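Local coordinates for TcpB (Brucella melitensis, PDB 4LQC), which is a TIR-domain protein of a bacterial pathogen, its TIR domain folding as a five-stranded parallel beta sheet flanked by helices, at residues B[11-15]-B[16-20]; B[102-105]-B[106-110]; B[123-126]-B[127-131]. The protein carries 2 engineered substitutions. All coordinates share one frame; numbering follows the deposited sequence.

Overall arrangement
Three local turns of one TIR domain come in series along the chain: contact 1 (11-20), contact 2 (102-110) and contact 3 (123-131). Each sits where a helix starts: contact 1 where strand 7-14, inside the parallel sheet, passes into helix 18-31; contact 2 after strand 95-100, at helix 104-108; contact 3 after edge strand 120-121, at helix 127-136. Their centres lie about 17 to 20 Å apart, and none touches another within the chain. Contacts 2 and 3 both carry a capping box and both reach the second subunit, so two helix starts take part in the dimer interface, whereas contact 1 is touched by no other chain of the assembly.

Contact 1 (B[11-15]-B[16-20]); sequences IAHAI and EDKEA. Engineered in segment 11-15: Ala12 (natural residue Ser), Ile15 (natural residue Ser).
A local turn, in which Ala14 and Ile15 meet Asp17 and Lys18, carries the chain from the end of strand 7-14 into helix 18-31, the first half of a beta-alpha-beta unit of the TIR domain. Two backbone bonds close it: Asp17 N to Ala14 O at 3.1 Å and Lys18 N to Ile15 O at 2.8 Å. The aliphatic part of Lys18 leans on His13. With CG set anti to the backbone N (chi1 -174°), that carbon approaches the imidazole obliquely, 3.5 Å from His13 NE2, while Lys18 CD lies in the ring plane at its edge. The rotation of the imidazole is held in part from its far nitrogen, since His13 ND1 donates to Ile11 O at 2.8 Å, the acceptor lying close to the ring plane. Bent at its last torsion, Lys18 takes NZ to Thr42 of strand 36-43 and makes a cation-pi contact with Tyr38. Glu16 folds back at chi2 (90°), which brings its OE1 to 3.6 Å from Ala14 CB and 3.7 Å from CG2 of the engineered Ile15; the same oxygen forms a salt bridge with Lys74. Asp17 OD2 stands 3.8 Å from Ala14 CB and is bonded to Ser68. His13 ND1 carries the proton given to Ile11 O; the ammonium of Lys18, its NZ 4.1 Å from His13 NE2, would probably disfavour a second proton there.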
ATOM      1  N   ILE B  11       3.844  12.048 -15.517  1.00 33.46           N
ATOM      2  CA  ILE B  11       3.338  11.036 -14.591  1.00 35.35           C
ATOM      3  C   ILE B  11       2.412  10.024 -15.260  1.00 35.08           C
ATOM      4  O   ILE B  11       1.257  10.323 -15.585  1.00 32.68           O
ATOM      5  CB  ILE B  11       2.704  11.659 -13.329  1.00 31.22           C
ATOM      6  CG1 ILE B  11       2.152  10.571 -12.426  1.00 29.28           C
ATOM      7  CG2 ILE B  11       1.625  12.638 -13.700  1.00 34.03           C
ATOM      8  CD1 ILE B  11       2.008  11.006 -10.977  1.00 35.18           C
ATOM      9  N   ALA B  12       2.969   8.832 -15.490  1.00 31.14           N
ATOM     10  CA  ALA B  12       2.256   7.714 -16.084  1.00 32.82           C
ATOM     11  C   ALA B  12       1.421   7.008 -15.024  1.00 33.19           C
ATOM     12  O   ALA B  12       1.906   6.714 -13.939  1.00 28.33           O
ATOM     13  CB  ALA B  12       3.247   6.733 -16.712  1.00 29.87           C
ATOM     14  N   HIS B  13       0.167   6.718 -15.347  1.00 34.70           N
ATOM     15  CA  HIS B  13      -0.750   6.193 -14.348  1.00 29.28           C
ATOM     16  C   HIS B  13      -1.893   5.480 -15.040  1.00 35.10           C
ATOM     17  O   HIS B  13      -2.192   5.751 -16.208  1.00 35.68           O
ATOM     18  CB  HIS B  13      -1.327   7.365 -13.577  1.00 32.79           C
ATOM     19  CG  HIS B  13      -2.001   8.373 -14.452  1.00 33.01           C
ATOM     20  ND1 HIS B  13      -1.299   9.283 -15.215  1.00 33.86           N
ATOM     21  CD2 HIS B  13      -3.311   8.611 -14.696  1.00 36.19           C
ATOM     22  CE1 HIS B  13      -2.150  10.042 -15.886  1.00 37.34           C
ATOM     23  NE2 HIS B  13      -3.377   9.654 -15.590  1.00 39.09           N
ATOM     24  N   ALA B  14      -2.528   4.561 -14.326  1.00 30.00           N
ATOM     25  CA  ALA B  14      -3.756   3.956 -14.807  1.00 35.39           C
ATOM     26  C   ALA B  14      -4.870   4.995 -14.711  1.00 39.10           C
ATOM     27  O   ALA B  14      -4.841   5.869 -13.846  1.00 39.77           O
ATOM     28  CB  ALA B  14      -4.091   2.728 -13.976  1.00 34.56           C
ATOM     29  N   ILE B  15      -5.851   4.922 -15.597  1.00 43.22           N
ATOM     30  CA  ILE B  15      -6.925   5.904 -15.555  1.00 41.80           C
ATOM     31  C   ILE B  15      -7.666   5.887 -14.223  1.00 44.23           C
ATOM     32  O   ILE B  15      -8.082   6.930 -13.728  1.00 46.42           O
ATOM     33  CB  ILE B  15      -7.936   5.718 -16.702  1.00 51.52           C
ATOM     34  CG1 ILE B  15      -9.073   6.744 -16.563  1.00 48.46           C
ATOM     35  CG2 ILE B  15      -8.466   4.287 -16.727  1.00 46.97           C
ATOM     36  CD1 ILE B  15     -10.063   6.735 -17.704  1.00 50.98           C
ATOM     37  N   GLU B  16      -7.796   4.706 -13.626  1.00 44.59           N
ATOM     38  CA  GLU B  16      -8.558   4.549 -12.394  1.00 41.87           C
ATOM     39  C   GLU B  16      -7.973   5.389 -11.273  1.00 45.97           C
ATOM     40  O   GLU B  16      -8.674   5.740 -10.325  1.00 44.05           O
ATOM     41  CB  GLU B  16      -8.608   3.079 -11.972  1.00 35.73           C
ATOM     42  CG  GLU B  16      -9.498   2.202 -12.844  1.00 35.74           C
ATOM     43  CD  GLU B  16      -8.754   1.586 -14.014  1.00 48.49           C
ATOM     44  OE1 GLU B  16      -7.535   1.852 -14.170  1.00 47.93           O
ATOM     45  OE2 GLU B  16      -9.379   0.824 -14.791  1.00 53.03           O
ATOM     46  N   ASP B  17      -6.682   5.702 -11.392  1.00 46.69           N
ATOM     47  CA  ASP B  17      -5.967   6.506 -10.403  1.00 43.47           C
ATOM     48  C   ASP B  17      -5.990   7.993 -10.749  1.00 42.25           C
ATOM     49  O   ASP B  17      -5.573   8.825  -9.941  1.00 44.21           O
ATOM     50  CB  ASP B  17      -4.502   6.072 -10.340  1.00 42.36           C
ATOM     51  CG  ASP B  17      -4.316   4.707  -9.727  1.00 46.10           C
ATOM     52  OD1 ASP B  17      -4.845   4.465  -8.614  1.00 47.40           O
ATOM     53  OD2 ASP B  17      -3.627   3.873 -10.360  1.00 41.29           O
ATOM     54  N   LYS B  18      -6.460   8.316 -11.951  1.00 45.14           N
ATOM     55  CA  LYS B  18      -6.260   9.643 -12.539  1.00 43.79           C
ATOM     56  C   LYS B  18      -6.849  10.777 -11.733  1.00 48.48           C
ATOM     57  O   LYS B  18      -6.220  11.832 -11.583  1.00 52.41           O
ATOM     58  CB  LYS B  18      -6.821   9.700 -13.956  1.00 46.57           C
ATOM     59  CG  LYS B  18      -6.531  10.998 -14.687  1.00 44.81           C
ATOM     60  CD  LYS B  18      -6.954  10.901 -16.130  1.00 38.44           C
ATOM     61  CE  LYS B  18      -6.537  12.152 -16.891  1.00 49.84           C
ATOM     62  NZ  LYS B  18      -5.738  11.847 -18.122  1.00 49.95           N
ATOM     63  N   GLU B  19      -8.054  10.586 -11.211  1.00 46.50           N
ATOM     64  CA  GLU B  19      -8.705  11.702 -10.530  1.00 54.05           C
ATOM     65  C   GLU B  19      -8.601  11.591  -9.012  1.00 51.46           C
ATOM     66  O   GLU B  19      -9.148  12.413  -8.279  1.00 44.36           O
ATOM     67  CB  GLU B  19     -10.145  11.906 -11.031  1.00 48.16           C
ATOM     68  CG  GLU B  19     -10.198  12.796 -12.277  1.00 56.98           C
ATOM     69  CD  GLU B  19     -11.341  12.468 -13.223  1.00 59.22           C
ATOM     70  OE1 GLU B  19     -12.247  11.694 -12.844  1.00 62.80           O
ATOM     71  OE2 GLU B  19     -11.325  12.984 -14.363  1.00 63.01           O
ATOM     72  N   ALA B  20      -7.856  10.589  -8.553  1.00 46.57           N
ATOM     73  CA  ALA B  20      -7.593  10.448  -7.124  1.00 42.50           C
ATOM     74  C   ALA B  20      -6.157  10.874  -6.798  1.00 43.36           C
ATOM     75  O   ALA B  20      -5.827  12.058  -6.894  1.00 44.56           O
ATOM     76  CB  ALA B  20      -7.866   9.033  -6.661  1.00 39.84           C
TER
HETATM   77  O   HOH W   1      -1.822   4.304 -11.890  1.00 37.80           O

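Contact 2 (B[102-105]-B[106-110]); sequences VSYD and EVRRF
Coming out of an extended approach at Val102 and Ser103, the backbone winds into the short helix 104-108, with Val107 N bonded to Ser103 O, Arg108 N to Tyr104 O at 2.9 Å, and Arg109 N to Asp105 O. Ser103 is the N-cap and forms a capping box with Glu106. Its OG, placed between the backbone N and the carbonyl carbon (chi1 63°), accepts from Glu106 N at 3.1 Å. In return, Glu106 extends its chain back so that OE1 takes the N-H of Ser103 at 3.2 Å in a nearly straight bond (160°), met on the anti side of that oxygen and somewhat out of the carboxylate plane. OE1 is also in a salt bridge with Lys101 of the second subunit. Just before the cap, Val102 CG2 meets Val107 CG2 at 3.7 Å, a hydrophobic staple across the first turn, while Val102 CG1 lies 3.8 Å from Glu106 CD. On the helix, Arg108 passes obliquely by the Tyr104 ring, its CD 3.9 Å from Tyr104 CE1, and the guanidinium is turned 31° from the ring plane; the phenol hydroxyl is bonded to Asp116. Asp105 runs alongside Arg108, its OD2 accepting from Val127 N of the second subunit. Its other oxygen, Asp105 OD1, stands near the guanidinium plane at the edge, 4.0 Å from Arg108 NH2, beyond salt-bridge distance.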
ATOM      1  N   VAL B 102      -0.516  -0.938  -3.017  1.00 28.11           N
ATOM      2  CA  VAL B 102      -0.124  -2.308  -3.356  1.00 33.93           C
ATOM      3  C   VAL B 102       0.661  -2.935  -2.219  1.00 30.30           C
ATOM      4  O   VAL B 102       1.219  -2.239  -1.370  1.00 33.43           O
ATOM      5  CB  VAL B 102       0.773  -2.384  -4.607  1.00 28.53           C
ATOM      6  CG1 VAL B 102      -0.048  -2.197  -5.864  1.00 35.97           C
ATOM      7  CG2 VAL B 102       1.881  -1.357  -4.520  1.00 26.76           C
ATOM      8  N   SER B 103       0.714  -4.257  -2.209  1.00 32.48           N
ATOM      9  CA  SER B 103       1.592  -4.955  -1.289  1.00 34.21           C
ATOM     10  C   SER B 103       2.889  -5.354  -2.014  1.00 35.94           C
ATOM     11  O   SER B 103       2.960  -5.353  -3.258  1.00 29.80           O
ATOM     12  CB  SER B 103       0.897  -6.199  -0.769  1.00 31.44           C
ATOM     13  OG  SER B 103       0.651  -7.081  -1.844  1.00 36.38           O
ATOM     14  N   TYR B 104       3.913  -5.690  -1.236  1.00 31.83           N
ATOM     15  CA  TYR B 104       5.137  -6.203  -1.814  1.00 33.36           C
ATOM     16  C   TYR B 104       4.868  -7.449  -2.661  1.00 36.52           C
ATOM     17  O   TYR B 104       5.378  -7.573  -3.782  1.00 36.08           O
ATOM     18  CB  TYR B 104       6.161  -6.496  -0.719  1.00 35.37           C
ATOM     19  CG  TYR B 104       7.378  -7.231  -1.222  1.00 39.00           C
ATOM     20  CD1 TYR B 104       7.374  -8.623  -1.363  1.00 36.93           C
ATOM     21  CD2 TYR B 104       8.529  -6.540  -1.559  1.00 38.78           C
ATOM     22  CE1 TYR B 104       8.477  -9.291  -1.841  1.00 40.30           C
ATOM     23  CE2 TYR B 104       9.640  -7.205  -2.036  1.00 42.42           C
ATOM     24  CZ  TYR B 104       9.611  -8.577  -2.169  1.00 44.64           C
ATOM     25  OH  TYR B 104      10.722  -9.234  -2.638  1.00 45.49           O
ATOM     26  N   ASP B 105       4.084  -8.382  -2.127  1.00 37.86           N
ATOM     27  CA  ASP B 105       3.831  -9.642  -2.835  1.00 38.07           C
ATOM     28  C   ASP B 105       3.130  -9.372  -4.149  1.00 37.92           C
ATOM     29  O   ASP B 105       3.362 -10.039  -5.153  1.00 40.88           O
ATOM     30  CB  ASP B 105       2.971 -10.579  -1.985  1.00 40.97           C
ATOM     31  CG  ASP B 105       3.737 -11.181  -0.834  1.00 37.56           C
ATOM     32  OD1 ASP B 105       4.758 -11.852  -1.059  1.00 45.85           O
ATOM     33  OD2 ASP B 105       3.328 -10.969   0.307  1.00 46.19           O
ATOM     34  N   GLU B 106       2.265  -8.377  -4.138  1.00 38.33           N
ATOM     35  CA  GLU B 106       1.469  -8.073  -5.308  1.00 35.25           C
ATOM     36  C   GLU B 106       2.377  -7.542  -6.416  1.00 38.97           C
ATOM     37  O   GLU B 106       2.156  -7.826  -7.600  1.00 36.26           O
ATOM     38  CB  GLU B 106       0.412  -7.054  -4.927  1.00 35.64           C
ATOM     39  CG  GLU B 106      -0.507  -6.655  -6.017  1.00 40.78           C
ATOM     40  CD  GLU B 106      -1.548  -5.676  -5.526  1.00 44.27           C
ATOM     41  OE1 GLU B 106      -1.469  -5.258  -4.348  1.00 39.09           O
ATOM     42  OE2 GLU B 106      -2.451  -5.326  -6.320  1.00 52.55           O
ATOM     43  N   VAL B 107       3.410  -6.791  -6.035  1.00 34.37           N
ATOM     44  CA  VAL B 107       4.321  -6.220  -7.018  1.00 31.99           C
ATOM     45  C   VAL B 107       5.303  -7.281  -7.519  1.00 38.58           C
ATOM     46  O   VAL B 107       5.650  -7.317  -8.712  1.00 36.88           O
ATOM     47  CB  VAL B 107       5.088  -5.005  -6.440  1.00 32.62           C
ATOM     48  CG1 VAL B 107       6.133  -4.505  -7.435  1.00 27.20           C
ATOM     49  CG2 VAL B 107       4.105  -3.872  -6.061  1.00 29.33           C
ATOM     50  N   ARG B 108       5.744  -8.151  -6.611  1.00 35.90           N
ATOM     51  CA  ARG B 108       6.663  -9.230  -6.979  1.00 41.09           C
ATOM     52  C   ARG B 108       5.978 -10.222  -7.905  1.00 32.77           C
ATOM     53  O   ARG B 108       6.617 -10.844  -8.731  1.00 40.07           O
ATOM     54  CB  ARG B 108       7.206  -9.961  -5.743  1.00 42.61           C
ATOM     55  CG  ARG B 108       8.170 -11.075  -6.105  1.00 49.26           C
ATOM     56  CD  ARG B 108       8.751 -11.746  -4.909  1.00 51.44           C
ATOM     57  NE  ARG B 108       7.743 -12.491  -4.161  1.00 70.12           N
ATOM     58  CZ  ARG B 108       7.403 -13.754  -4.421  1.00 74.77           C
ATOM     59  NH1 ARG B 108       7.992 -14.403  -5.429  1.00 61.23           N
ATOM     60  NH2 ARG B 108       6.476 -14.365  -3.675  1.00 66.29           N
ATOM     61  N   ARG B 109       4.665 -10.356  -7.774  1.00 37.43           N
ATOM     62  CA  ARG B 109       3.910 -11.218  -8.673  1.00 38.10           C
ATOM     63  C   ARG B 109       4.007 -10.724 -10.111  1.00 39.91           C
ATOM     64  O   ARG B 109       3.914 -11.517 -11.037  1.00 42.06           O
ATOM     65  CB  ARG B 109       2.439 -11.282  -8.274  1.00 41.98           C
ATOM     66  CG  ARG B 109       1.717 -12.537  -8.755  1.00 51.80           C
ATOM     67  CD  ARG B 109       0.282 -12.609  -8.209  1.00 56.10           C
ATOM     68  NE  ARG B 109       0.157 -11.960  -6.902  1.00 59.35           N
ATOM     69  CZ  ARG B 109       0.092 -12.594  -5.735  1.00 59.40           C
ATOM     70  NH1 ARG B 109       0.118 -13.928  -5.680  1.00 60.06           N
ATOM     71  NH2 ARG B 109      -0.024 -11.886  -4.616  1.00 61.51           N
ATOM     72  N   PHE B 110       4.185  -9.420 -10.304  1.00 37.74           N
ATOM     73  CA  PHE B 110       4.309  -8.873 -11.660  1.00 36.57           C
ATOM     74  C   PHE B 110       5.769  -8.643 -12.069  1.00 35.72           C
ATOM     75  O   PHE B 110       6.139  -8.845 -13.233  1.00 33.74           O
ATOM     76  CB  PHE B 110       3.485  -7.593 -11.804  1.00 34.89           C
ATOM     77  CG  PHE B 110       2.006  -7.825 -11.733  1.00 35.69           C
ATOM     78  CD1 PHE B 110       1.306  -8.256 -12.845  1.00 36.71           C
ATOM     79  CD2 PHE B 110       1.312  -7.635 -10.555  1.00 35.11           C
ATOM     80  CE1 PHE B 110      -0.059  -8.485 -12.791  1.00 33.38           C
ATOM     81  CE2 PHE B 110      -0.063  -7.857 -10.494  1.00 37.65           C
ATOM     82  CZ  PHE B 110      -0.748  -8.284 -11.619  1.00 34.66           C
TER

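Contact 3 (B[123-126]-B[127-131]); sequences SLKS and VEEIA
The carboxylate of Glu129 is turned so that the anti lone pair of OE2 receives the N-H of Ser126, at 3.2 Å and nearly straight (164°). Ser126 OG and Lys125 CB stand to opposite sides of this carboxylate's plane, both obliquely; the lysine carbon is 3.8 Å from Glu129 OE2. A second flat group, the carboxylate of Glu128, folds back through a bend at chi2 (72°) and leaves its OE1 3.5 Å from Ser126 OG. With chi1 at 71°, Ser126 turns its hydroxyl in toward the first helical turn, where OG accepts from Glu129 N at 3.1 Å. Ser126 is thus the N-cap of helix 127-136, and with Glu129 it completes a capping box: side chain to backbone in one direction, backbone to side chain in the other. The first full helical bond follows, from Ile130 N to Ser126 O at 3.0 Å. Ile130 CG1 reaches back to Lys125 CB at 3.9 Å, bridging the residue before the cap and the first turn. The lysine chain runs on extended, across that of Glu129 at about a right angle, and its NZ forms a salt bridge with Glu133. Val127 and Ile130 pack on Leu25 of helix 18-31, whereas Ser126 packs against Asp105 of the second subunit.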
ATOM      1  N   SER B 123       2.056   4.954   1.564  1.00 35.22           N
ATOM      2  CA  SER B 123       1.662   4.523   2.898  1.00 31.34           C
ATOM      3  C   SER B 123       2.673   5.000   3.940  1.00 30.98           C
ATOM      4  O   SER B 123       2.408   4.946   5.141  1.00 34.59           O
ATOM      5  CB  SER B 123       1.507   3.004   2.950  1.00 33.80           C
ATOM      6  OG  SER B 123       2.769   2.364   2.966  1.00 34.19           O
ATOM      7  N   LEU B 124       3.828   5.471   3.478  1.00 33.18           N
ATOM      8  CA  LEU B 124       4.884   5.961   4.375  1.00 33.14           C
ATOM      9  C   LEU B 124       4.992   7.482   4.385  1.00 39.18           C
ATOM     10  O   LEU B 124       5.577   8.062   5.303  1.00 37.47           O
ATOM     11  CB  LEU B 124       6.235   5.385   3.958  1.00 33.99           C
ATOM     12  CG  LEU B 124       6.207   3.867   3.859  1.00 32.86           C
ATOM     13  CD1 LEU B 124       7.585   3.347   3.488  1.00 30.99           C
ATOM     14  CD2 LEU B 124       5.686   3.279   5.168  1.00 31.38           C
ATOM     15  N   LYS B 125       4.456   8.126   3.348  1.00 38.92           N
ATOM     16  CA  LYS B 125       4.464   9.581   3.284  1.00 39.43           C
ATOM     17  C   LYS B 125       3.163  10.136   2.732  1.00 39.68           C
ATOM     18  O   LYS B 125       2.410   9.436   2.049  1.00 35.86           O
ATOM     19  CB  LYS B 125       5.636  10.069   2.427  1.00 41.76           C
ATOM     20  CG  LYS B 125       6.988   9.789   3.030  1.00 43.34           C
ATOM     21  CD  LYS B 125       8.064  10.422   2.208  1.00 44.71           C
ATOM     22  CE  LYS B 125       9.398  10.251   2.875  1.00 50.54           C
ATOM     23  NZ  LYS B 125      10.453  10.779   1.984  1.00 57.55           N
ATOM     24  N   SER B 126       2.904  11.401   3.043  1.00 40.68           N
ATOM     25  CA  SER B 126       1.720  12.074   2.558  1.00 40.27           C
ATOM     26  C   SER B 126       2.004  12.551   1.145  1.00 37.16           C
ATOM     27  O   SER B 126       3.165  12.594   0.729  1.00 37.12           O
ATOM     28  CB  SER B 126       1.397  13.271   3.449  1.00 38.01           C
ATOM     29  OG  SER B 126       2.353  14.299   3.254  1.00 40.12           O
ATOM     30  N   VAL B 127       0.954  12.907   0.409  1.00 33.47           N
ATOM     31  CA  VAL B 127       1.133  13.455  -0.926  1.00 35.45           C
ATOM     32  C   VAL B 127       2.024  14.710  -0.902  1.00 35.26           C
ATOM     33  O   VAL B 127       2.891  14.863  -1.745  1.00 36.46           O
ATOM     34  CB  VAL B 127      -0.227  13.709  -1.638  1.00 37.24           C
ATOM     35  CG1 VAL B 127      -1.116  14.615  -0.810  1.00 43.28           C
ATOM     36  CG2 VAL B 127      -0.008  14.299  -3.017  1.00 39.51           C
ATOM     37  N   GLU B 128       1.847  15.587   0.085  1.00 41.64           N
ATOM     38  CA  GLU B 128       2.728  16.745   0.225  1.00 37.12           C
ATOM     39  C   GLU B 128       4.197  16.353   0.436  1.00 37.37           C
ATOM     40  O   GLU B 128       5.086  16.931  -0.192  1.00 39.56           O
ATOM     41  CB  GLU B 128       2.269  17.663   1.364  1.00 39.94           C
ATOM     42  CG  GLU B 128       0.933  18.367   1.130  1.00 43.29           C
ATOM     43  CD  GLU B 128      -0.273  17.433   1.224  1.00 47.99           C
ATOM     44  OE1 GLU B 128      -0.141  16.282   1.719  1.00 48.86           O
ATOM     45  OE2 GLU B 128      -1.366  17.854   0.795  1.00 54.01           O
ATOM     46  N   GLU B 129       4.461  15.395   1.326  1.00 40.08           N
ATOM     47  CA  GLU B 129       5.842  14.986   1.598  1.00 37.29           C
ATOM     48  C   GLU B 129       6.493  14.413   0.340  1.00 41.36           C
ATOM     49  O   GLU B 129       7.683  14.632   0.079  1.00 39.73           O
ATOM     50  CB  GLU B 129       5.913  13.975   2.749  1.00 42.57           C
ATOM     51  CG  GLU B 129       5.547  14.552   4.127  1.00 46.99           C
ATOM     52  CD  GLU B 129       5.687  13.532   5.269  1.00 52.92           C
ATOM     53  OE1 GLU B 129       6.462  13.791   6.219  1.00 62.14           O
ATOM     54  OE2 GLU B 129       5.013  12.478   5.243  1.00 50.95           O
ATOM     55  N   ILE B 130       5.703  13.695  -0.457  1.00 40.14           N
ATOM     56  CA  ILE B 130       6.202  13.090  -1.688  1.00 39.05           C
ATOM     57  C   ILE B 130       6.481  14.163  -2.736  1.00 40.73           C
ATOM     58  O   ILE B 130       7.469  14.096  -3.492  1.00 40.05           O
ATOM     59  CB  ILE B 130       5.198  12.059  -2.233  1.00 38.52           C
ATOM     60  CG1 ILE B 130       5.248  10.793  -1.372  1.00 38.13           C
ATOM     61  CG2 ILE B 130       5.493  11.727  -3.688  1.00 36.96           C
ATOM     62  CD1 ILE B 130       4.257   9.736  -1.795  1.00 36.58           C
ATOM     63  N   ALA B 131       5.614  15.165  -2.767  1.00 40.77           N
ATOM     64  CA  ALA B 131       5.796  16.299  -3.659  1.00 38.22           C
ATOM     65  C   ALA B 131       7.137  16.979  -3.376  1.00 41.35           C
ATOM     66  O   ALA B 131       7.923  17.216  -4.298  1.00 41.18           O
ATOM     67  CB  ALA B 131       4.648  17.266  -3.502  1.00 36.04           C
TER